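Local atomic coordinates of 1-acyl-sn-glycerol-3-phosphate acyltransferase (Thermotoga maritima, PDB entry 5KYM), a protein that catalyses the acylation of lysophosphatidic acid (1-acyl-sn-glycerol 3-phosphate) to phosphatidic acid as a membrane-bound PlsC acyltransferase. Residues Phe78-Asn83 against Pro91-Phe96; Phe208-Glu213 against Lys242-Lys247. One frame throughout, in Å; residues are numbered along the deposited sequence.

Interaction 1: residues Phe78-Asn83 against Pro91-Phe96; sequences FIVVAN and PLILGF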
ATOM      1  N   PHE A  78      -3.598  -6.747 -10.671  1.00 51.26           N
ATOM      2  CA  PHE A  78      -3.810  -5.349 -11.044  1.00 51.68           C
ATOM      3  C   PHE A  78      -2.664  -4.495 -10.504  1.00 51.12           C
ATOM      4  O   PHE A  78      -1.776  -5.009  -9.819  1.00 52.53           O
ATOM      5  CB  PHE A  78      -5.208  -4.850 -10.601  1.00 50.79           C
ATOM      6  CG  PHE A  78      -5.577  -5.237  -9.215  1.00 51.31           C
ATOM      7  CD1 PHE A  78      -5.095  -4.514  -8.130  1.00 53.00           C
ATOM      8  CD2 PHE A  78      -6.392  -6.339  -8.969  1.00 50.24           C
ATOM      9  CE1 PHE A  78      -5.426  -4.908  -6.804  1.00 53.26           C
ATOM     10  CE2 PHE A  78      -6.736  -6.694  -7.665  1.00 50.21           C
ATOM     11  CZ  PHE A  78      -6.262  -5.985  -6.578  1.00 49.43           C
ATOM     12  N   ILE A  79      -2.636  -3.210 -10.866  1.00 48.70           N
ATOM     13  CA  ILE A  79      -1.656  -2.294 -10.332  1.00 46.26           C
ATOM     14  C   ILE A  79      -2.389  -1.221  -9.562  1.00 44.98           C
ATOM     15  O   ILE A  79      -3.063  -0.415 -10.165  1.00 45.47           O
ATOM     16  CB  ILE A  79      -0.840  -1.620 -11.413  1.00 46.88           C
ATOM     17  CG1 ILE A  79      -0.170  -2.630 -12.291  1.00 47.14           C
ATOM     18  CG2 ILE A  79       0.236  -0.740 -10.761  1.00 47.98           C
ATOM     19  CD1 ILE A  79       0.237  -2.010 -13.625  1.00 48.25           C
ATOM     20  N   VAL A  80      -2.246  -1.208  -8.220  1.00 44.07           N
ATOM     21  CA  VAL A  80      -2.903  -0.196  -7.363  1.00 40.20           C
ATOM     22  C   VAL A  80      -2.102   1.051  -7.569  1.00 37.45           C
ATOM     23  O   VAL A  80      -0.904   1.028  -7.485  1.00 35.19           O
ATOM     24  CB  VAL A  80      -2.982  -0.605  -5.867  1.00 39.43           C
ATOM     25  CG1 VAL A  80      -3.684   0.473  -5.057  1.00 39.72           C
ATOM     26  CG2 VAL A  80      -3.744  -1.886  -5.703  1.00 38.71           C
ATOM     27  N   VAL A  81      -2.773   2.120  -7.913  1.00 36.95           N
ATOM     28  CA  VAL A  81      -2.129   3.367  -8.064  1.00 38.66           C
ATOM     29  C   VAL A  81      -2.774   4.334  -7.095  1.00 39.03           C
ATOM     30  O   VAL A  81      -3.961   4.629  -7.178  1.00 36.88           O
ATOM     31  CB  VAL A  81      -2.147   3.819  -9.515  1.00 40.18           C
ATOM     32  CG1 VAL A  81      -1.698   5.292  -9.681  1.00 41.53           C
ATOM     33  CG2 VAL A  81      -1.243   2.885 -10.325  1.00 40.31           C
ATOM     34  N   ALA A  82      -1.960   4.807  -6.150  1.00 41.03           N
ATOM     35  CA  ALA A  82      -2.462   5.588  -5.036  1.00 41.86           C
ATOM     36  C   ALA A  82      -1.620   6.818  -4.831  1.00 42.29           C
ATOM     37  O   ALA A  82      -0.422   6.787  -5.126  1.00 44.15           O
ATOM     38  CB  ALA A  82      -2.498   4.732  -3.774  1.00 40.59           C
ATOM     39  N   ASN A  83      -2.237   7.893  -4.307  1.00 42.45           N
ATOM     40  CA  ASN A  83      -1.490   9.013  -3.671  1.00 42.23           C
ATOM     41  C   ASN A  83      -0.781   8.498  -2.396  1.00 42.79           C
ATOM     42  O   ASN A  83      -1.181   7.480  -1.786  1.00 40.26           O
ATOM     43  CB  ASN A  83      -2.354  10.212  -3.353  1.00 40.45           C
ATOM     44  CG  ASN A  83      -3.416   9.916  -2.327  1.00 41.67           C
ATOM     45  OD1 ASN A  83      -4.222   9.030  -2.530  1.00 46.82           O
ATOM     46  ND2 ASN A  83      -3.458  10.663  -1.228  1.00 42.23           N
ATOM     47  N   PRO A  91       0.523  -0.397   5.003  1.00 40.72           N
ATOM     48  CA  PRO A  91      -0.396  -1.264   5.759  1.00 40.95           C
ATOM     49  C   PRO A  91      -1.869  -1.027   5.388  1.00 40.39           C
ATOM     50  O   PRO A  91      -2.662  -1.989   5.340  1.00 41.04           O
ATOM     51  CB  PRO A  91      -0.134  -0.900   7.253  1.00 40.94           C
ATOM     52  CG  PRO A  91       0.823   0.247   7.245  1.00 41.53           C
ATOM     53  CD  PRO A  91       1.513   0.273   5.878  1.00 40.65           C
ATOM     54  N   LEU A  92      -2.214   0.233   5.138  1.00 38.11           N
ATOM     55  CA  LEU A  92      -3.548   0.585   4.701  1.00 38.72           C
ATOM     56  C   LEU A  92      -3.911  -0.135   3.408  1.00 38.68           C
ATOM     57  O   LEU A  92      -4.911  -0.837   3.396  1.00 39.83           O
ATOM     58  CB  LEU A  92      -3.664   2.095   4.486  1.00 39.48           C
ATOM     59  CG  LEU A  92      -4.984   2.647   3.995  1.00 39.14           C
ATOM     60  CD1 LEU A  92      -5.966   2.469   5.091  1.00 40.04           C
ATOM     61  CD2 LEU A  92      -4.875   4.090   3.628  1.00 39.51           C
ATOM     62  N   ILE A  93      -3.139   0.017   2.318  1.00 37.39           N
ATOM     63  CA  ILE A  93      -3.489  -0.664   1.046  1.00 37.63           C
ATOM     64  C   ILE A  93      -3.533  -2.221   1.300  1.00 37.46           C
ATOM     65  O   ILE A  93      -4.420  -2.909   0.774  1.00 35.39           O
ATOM     66  CB  ILE A  93      -2.514  -0.394  -0.119  1.00 38.58           C
ATOM     67  CG1 ILE A  93      -2.165   1.069  -0.371  1.00 41.26           C
ATOM     68  CG2 ILE A  93      -3.016  -1.001  -1.404  1.00 38.89           C
ATOM     69  CD1 ILE A  93      -3.298   1.941  -0.770  1.00 44.55           C
ATOM     70  N   LEU A  94      -2.570  -2.745   2.088  1.00 37.33           N
ATOM     71  CA  LEU A  94      -2.451  -4.199   2.336  1.00 37.11           C
ATOM     72  C   LEU A  94      -3.714  -4.739   3.002  1.00 36.84           C
ATOM     73  O   LEU A  94      -4.264  -5.750   2.585  1.00 37.40           O
ATOM     74  CB  LEU A  94      -1.233  -4.523   3.195  1.00 37.27           C
ATOM     75  CG  LEU A  94       0.161  -4.497   2.532  1.00 37.84           C
ATOM     76  CD1 LEU A  94       1.355  -4.732   3.445  1.00 36.29           C
ATOM     77  CD2 LEU A  94       0.181  -5.538   1.441  1.00 39.38           C
ATOM     78  N   GLY A  95      -4.186  -4.020   4.002  1.00 35.72           N
ATOM     79  CA  GLY A  95      -5.310  -4.463   4.796  1.00 35.52           C
ATOM     80  C   GLY A  95      -6.680  -4.216   4.216  1.00 35.74           C
ATOM     81  O   GLY A  95      -7.640  -4.857   4.614  1.00 34.60           O
ATOM     82  N   PHE A  96      -6.785  -3.310   3.258  1.00 36.50           N
ATOM     83  CA  PHE A  96      -8.088  -2.883   2.783  1.00 37.20           C
ATOM     84  C   PHE A  96      -8.267  -2.847   1.285  1.00 40.11           C
ATOM     85  O   PHE A  96      -9.323  -2.457   0.819  1.00 45.12           O
ATOM     86  CB  PHE A  96      -8.358  -1.478   3.336  1.00 36.21           C
ATOM     87  CG  PHE A  96      -8.522  -1.440   4.828  1.00 34.15           C
ATOM     88  CD1 PHE A  96      -9.745  -1.709   5.408  1.00 32.99           C
ATOM     89  CD2 PHE A  96      -7.482  -1.131   5.625  1.00 33.22           C
ATOM     90  CE1 PHE A  96      -9.913  -1.684   6.748  1.00 32.23           C
ATOM     91  CE2 PHE A  96      -7.651  -1.088   6.992  1.00 33.71           C
ATOM     92  CZ  PHE A  96      -8.873  -1.345   7.546  1.00 32.72           C
TER
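The contact between Val80, Ala82 and Ile93 packs an inner strand of the acyltransferase alpha/beta fold against the helix that follows it. Strand 79-82 supplies Val80 and Ala82, two residues apart and pointing to the same side. Helix 89-96 answers with one residue, Ile93, which uses two of its branches. CG2 of Ile93 lies 4.0 Å from CG1 of Val80. CD1 of Ile93 extends further along the strand and comes to 4.2 Å from CB of Ala82. Both torsions of Ile93 matter here: CG1 lies beside the backbone N (chi1 -49°), and CD1 is folded rather than extended (chi2 -63°). The side chains of Val80 and Ile93 lie antiparallel and overlap alongside rather than meeting end on. The contact is small, with about 100 Å² buried in total, and it is wholly apolar and buried.

The HX4D motif of this family lies in the short connection between the two segments. Its histidine directly follows Asn83, and its aspartate begins helix 89-96. The contact therefore joins the two elements that flank this motif, which probably carries the catalytic residues. Asn83 OD1 accepts a hydrogen bond from Ile188 N, which ties Asn83 to strand 183-189. Ile93 and Leu92 also touch Ile188.

The second methyl of Val80, CG2, sits at the edge of the Phe78 ring and in its plane, 3.6 Å from CE1 of Phe78. Gly95 O accepts a hydrogen bond from Lys54 NZ, and Phe96 makes a cation-pi contact with Lys54 of helix 38-59.

Interaction 2: residues Phe208-Glu213 against Lys242-Lys247; sequences FLKIHE and KARWSK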
ATOM      1  N   PHE A 208      -9.605   7.533   5.579  1.00 40.65           N
ATOM      2  CA  PHE A 208     -10.543   7.196   4.510  1.00 40.75           C
ATOM      3  C   PHE A 208      -9.813   6.718   3.286  1.00 40.32           C
ATOM      4  O   PHE A 208      -8.756   7.185   2.961  1.00 42.71           O
ATOM      5  CB  PHE A 208     -11.316   8.430   4.091  1.00 41.93           C
ATOM      6  CG  PHE A 208     -12.111   9.026   5.169  1.00 43.43           C
ATOM      7  CD1 PHE A 208     -11.531   9.912   6.054  1.00 44.15           C
ATOM      8  CD2 PHE A 208     -13.435   8.615   5.370  1.00 44.35           C
ATOM      9  CE1 PHE A 208     -12.305  10.459   7.074  1.00 47.37           C
ATOM     10  CE2 PHE A 208     -14.204   9.147   6.394  1.00 44.37           C
ATOM     11  CZ  PHE A 208     -13.645  10.081   7.247  1.00 45.40           C
ATOM     12  N   LEU A 209     -10.449   5.873   2.536  1.00 41.89           N
ATOM     13  CA  LEU A 209      -9.842   5.180   1.423  1.00 43.73           C
ATOM     14  C   LEU A 209     -10.927   5.099   0.397  1.00 42.96           C
ATOM     15  O   LEU A 209     -12.013   4.630   0.703  1.00 43.54           O
ATOM     16  CB  LEU A 209      -9.473   3.783   1.908  1.00 47.85           C
ATOM     17  CG  LEU A 209      -8.306   3.122   1.262  1.00 52.88           C
ATOM     18  CD1 LEU A 209      -8.203   1.707   1.833  1.00 56.48           C
ATOM     19  CD2 LEU A 209      -8.595   3.083  -0.205  1.00 55.84           C
ATOM     20  N   LYS A 210     -10.690   5.588  -0.803  1.00 44.59           N
ATOM     21  CA  LYS A 210     -11.670   5.443  -1.898  1.00 45.03           C
ATOM     22  C   LYS A 210     -11.051   4.681  -3.100  1.00 43.45           C
ATOM     23  O   LYS A 210     -10.130   5.158  -3.761  1.00 40.54           O
ATOM     24  CB  LYS A 210     -12.213   6.804  -2.323  1.00 48.81           C
ATOM     25  CG  LYS A 210     -13.173   6.726  -3.494  1.00 53.01           C
ATOM     26  CD  LYS A 210     -14.119   7.894  -3.561  1.00 57.37           C
ATOM     27  CE  LYS A 210     -14.850   7.854  -4.877  1.00 61.64           C
ATOM     28  NZ  LYS A 210     -15.809   8.974  -4.872  1.00 68.26           N
ATOM     29  N   ILE A 211     -11.634   3.515  -3.359  1.00 42.08           N
ATOM     30  CA  ILE A 211     -11.265   2.660  -4.445  1.00 42.15           C
ATOM     31  C   ILE A 211     -12.146   2.971  -5.663  1.00 42.68           C
ATOM     32  O   ILE A 211     -13.350   2.914  -5.584  1.00 46.72           O
ATOM     33  CB  ILE A 211     -11.429   1.204  -4.034  1.00 42.61           C
ATOM     34  CG1 ILE A 211     -10.725   0.930  -2.699  1.00 43.50           C
ATOM     35  CG2 ILE A 211     -10.731   0.325  -5.056  1.00 44.16           C
ATOM     36  CD1 ILE A 211     -10.851  -0.500  -2.169  1.00 43.21           C
ATOM     37  N   HIS A 212     -11.525   3.302  -6.784  1.00 43.31           N
ATOM     38  CA  HIS A 212     -12.155   3.747  -8.001  1.00 43.90           C
ATOM     39  C   HIS A 212     -12.257   2.617  -9.025  1.00 47.27           C
ATOM     40  O   HIS A 212     -11.717   1.540  -8.827  1.00 48.73           O
ATOM     41  CB  HIS A 212     -11.283   4.826  -8.601  1.00 45.33           C
ATOM     42  CG  HIS A 212     -11.101   6.036  -7.736  1.00 46.03           C
ATOM     43  ND1 HIS A 212     -12.128   6.884  -7.422  1.00 47.17           N
ATOM     44  CD2 HIS A 212     -10.004   6.562  -7.156  1.00 46.65           C
ATOM     45  CE1 HIS A 212     -11.679   7.862  -6.659  1.00 46.31           C
ATOM     46  NE2 HIS A 212     -10.389   7.695  -6.492  1.00 45.36           N
ATOM     47  N   GLU A 213     -12.970   2.855 -10.125  1.00 53.15           N
ATOM     48  CA  GLU A 213     -13.157   1.848 -11.201  1.00 54.21           C
ATOM     49  C   GLU A 213     -11.856   1.552 -11.942  1.00 50.74           C
ATOM     50  O   GLU A 213     -11.184   2.501 -12.435  1.00 50.18           O
ATOM     51  CB  GLU A 213     -14.184   2.292 -12.241  1.00 60.17           C
ATOM     52  CG  GLU A 213     -15.627   2.231 -11.821  1.00 65.05           C
ATOM     53  CD  GLU A 213     -16.373   3.216 -12.665  1.00 72.06           C
ATOM     54  OE1 GLU A 213     -16.425   3.119 -13.938  1.00 71.52           O
ATOM     55  OE2 GLU A 213     -16.816   4.164 -12.018  1.00 85.13           O
ATOM     56  N   LYS A 242     -11.066  14.871   1.611  1.00 48.79           N
ATOM     57  CA  LYS A 242     -10.587  15.970   2.418  1.00 49.17           C
ATOM     58  C   LYS A 242     -11.769  16.784   2.946  1.00 48.48           C
ATOM     59  O   LYS A 242     -11.658  17.434   4.003  1.00 52.00           O
ATOM     60  CB  LYS A 242      -9.650  16.872   1.593  1.00 52.16           C
ATOM     61  CG  LYS A 242      -8.970  18.000   2.391  1.00 57.61           C
ATOM     62  CD  LYS A 242      -8.045  18.934   1.603  1.00 61.29           C
ATOM     63  CE  LYS A 242      -6.782  18.159   1.175  1.00 66.63           C
ATOM     64  NZ  LYS A 242      -5.484  18.792   0.711  1.00 68.16           N
ATOM     65  N   ALA A 243     -12.877  16.820   2.220  1.00 46.51           N
ATOM     66  CA  ALA A 243     -13.935  17.795   2.450  1.00 49.04           C
ATOM     67  C   ALA A 243     -15.133  17.188   3.144  1.00 53.60           C
ATOM     68  O   ALA A 243     -15.826  17.905   3.860  1.00 53.50           O
ATOM     69  CB  ALA A 243     -14.358  18.418   1.135  1.00 48.88           C
ATOM     70  N   ARG A 244     -15.361  15.874   2.970  1.00 58.14           N
ATOM     71  CA  ARG A 244     -16.471  15.205   3.608  1.00 61.88           C
ATOM     72  C   ARG A 244     -16.409  15.346   5.084  1.00 60.79           C
ATOM     73  O   ARG A 244     -15.464  14.911   5.686  1.00 64.59           O
ATOM     74  CB  ARG A 244     -16.459  13.735   3.331  1.00 72.83           C
ATOM     75  CG  ARG A 244     -17.229  13.416   2.072  1.00 84.52           C
ATOM     76  CD  ARG A 244     -17.300  11.920   1.829  1.00 86.88           C
ATOM     77  NE  ARG A 244     -17.437  11.720   0.369  1.00 88.57           N
ATOM     78  CZ  ARG A 244     -16.915  10.705  -0.303  1.00 87.76           C
ATOM     79  NH1 ARG A 244     -16.224   9.768   0.376  1.00 87.71           N
ATOM     80  NH2 ARG A 244     -17.075  10.627  -1.648  1.00 80.44           N
ATOM     81  N   TRP A 245     -17.426  15.962   5.654  1.00 59.99           N
ATOM     82  CA  TRP A 245     -17.741  15.829   7.069  1.00 58.79           C
ATOM     83  C   TRP A 245     -18.395  14.478   7.341  1.00 58.64           C
ATOM     84  O   TRP A 245     -19.240  14.009   6.586  1.00 59.32           O
ATOM     85  CB  TRP A 245     -18.719  16.942   7.534  1.00 58.33           C
ATOM     86  CG  TRP A 245     -19.059  16.860   8.973  1.00 55.35           C
ATOM     87  CD1 TRP A 245     -18.353  17.397  10.031  1.00 53.44           C
ATOM     88  CD2 TRP A 245     -20.162  16.149   9.529  1.00 53.95           C
ATOM     89  NE1 TRP A 245     -18.984  17.075  11.213  1.00 53.35           N
ATOM     90  CE2 TRP A 245     -20.080  16.293  10.943  1.00 53.58           C
ATOM     91  CE3 TRP A 245     -21.220  15.400   8.972  1.00 54.40           C
ATOM     92  CZ2 TRP A 245     -21.004  15.698  11.816  1.00 54.45           C
ATOM     93  CZ3 TRP A 245     -22.183  14.804   9.848  1.00 54.57           C
ATOM     94  CH2 TRP A 245     -22.047  14.957  11.257  1.00 55.98           C
ATOM     95  N   SER A 246     -18.026  13.916   8.484  1.00 62.32           N
ATOM     96  CA  SER A 246     -18.627  12.740   9.048  1.00 63.32           C
ATOM     97  C   SER A 246     -18.461  12.729  10.576  1.00 66.36           C
ATOM     98  O   SER A 246     -17.537  13.348  11.095  1.00 57.76           O
ATOM     99  CB  SER A 246     -17.948  11.534   8.436  1.00 64.13           C
ATOM    100  OG  SER A 246     -16.577  11.801   8.229  1.00 64.64           O
ATOM    101  N   LYS A 247     -19.406  12.035  11.247  1.00 77.25           N
ATOM    102  CA  LYS A 247     -19.346  11.499  12.654  1.00 78.78           C
ATOM    103  C   LYS A 247     -20.607  11.745  13.403  1.00 79.26           C
ATOM    104  O   LYS A 247     -20.821  11.078  14.392  1.00 81.17           O
ATOM    105  CB  LYS A 247     -18.220  12.021  13.524  1.00 80.13           C
ATOM    106  CG  LYS A 247     -16.994  11.171  13.379  1.00 86.22           C
ATOM    107  CD  LYS A 247     -15.745  11.945  13.762  1.00 93.78           C
ATOM    108  CE  LYS A 247     -15.828  12.599  15.139  1.00 98.75           C
ATOM    109  NZ  LYS A 247     -14.632  13.450  15.390  1.00102.70           N
TER
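Phe208 and Lys210 of strand 207-211 meet Ser246 and Arg244 of the C-terminal tail, at the surface of the acyltransferase alpha/beta fold. The tail leaves helix 223-243, which packs on the same strand through Leu241, a neighbour of both Phe208 and Lys210. The chain turns out of the helix at Arg244, and the tail that starts there carries Ser246 back to Phe208. The backbones stay well apart, with CA of Phe208 9.0 Å from CA of Lys242, and side chains span the gap. About 139 Å² is buried in total.

The van der Waals part pairs the end of the Phe208 ring with a hydroxyl. Ser246 OG lies 3.5 Å from CZ of Phe208 and 4.0 Å from CE2 of the same ring. It approaches obliquely. Ser246 OG also makes a weak hydrogen bond with Lys206 NZ.

The charged part brings two cations together. Acidic neighbours probably offset the repulsion. Lys210 NZ forms a salt bridge with Glu240 OE1, and Arg244 NH1 forms one with Glu67 OE2. Lys210 has CG anti to the backbone N (chi1 177°), and its chain stays extended beyond CG, which carries the ammonium group out from the strand to the guanidinium. The Lys210 chain runs roughly perpendicular to that of Arg244. Lys210 NZ lies 3.8 Å from Arg244 NH2, at the edge of the guanidinium and in its plane.

Overall arrangement
The centres of the two interactions are about 15 Å apart, and both reach the same five-stranded mixed sheet. Strand 79-82 of interaction 1 and strand 207-211 of interaction 2 are separated in that sheet by strand 183-189. Along the chain the interactions come in series, with interaction 1 first. They also touch directly. Leu209 CD1 of strand 207-211 lies 3.5 Å from Phe96 CB and 4.0 Å from Leu92 CG. Leu92, Ile93 and Phe96 of helix 89-96 touch strands 79-82, 183-189, 207-211 and 64-67, so the helix lies across four strands. Interaction 1 is central and flanks the HX4D motif; interaction 2 lies at the surface, where the C-terminal tail meets the sheet.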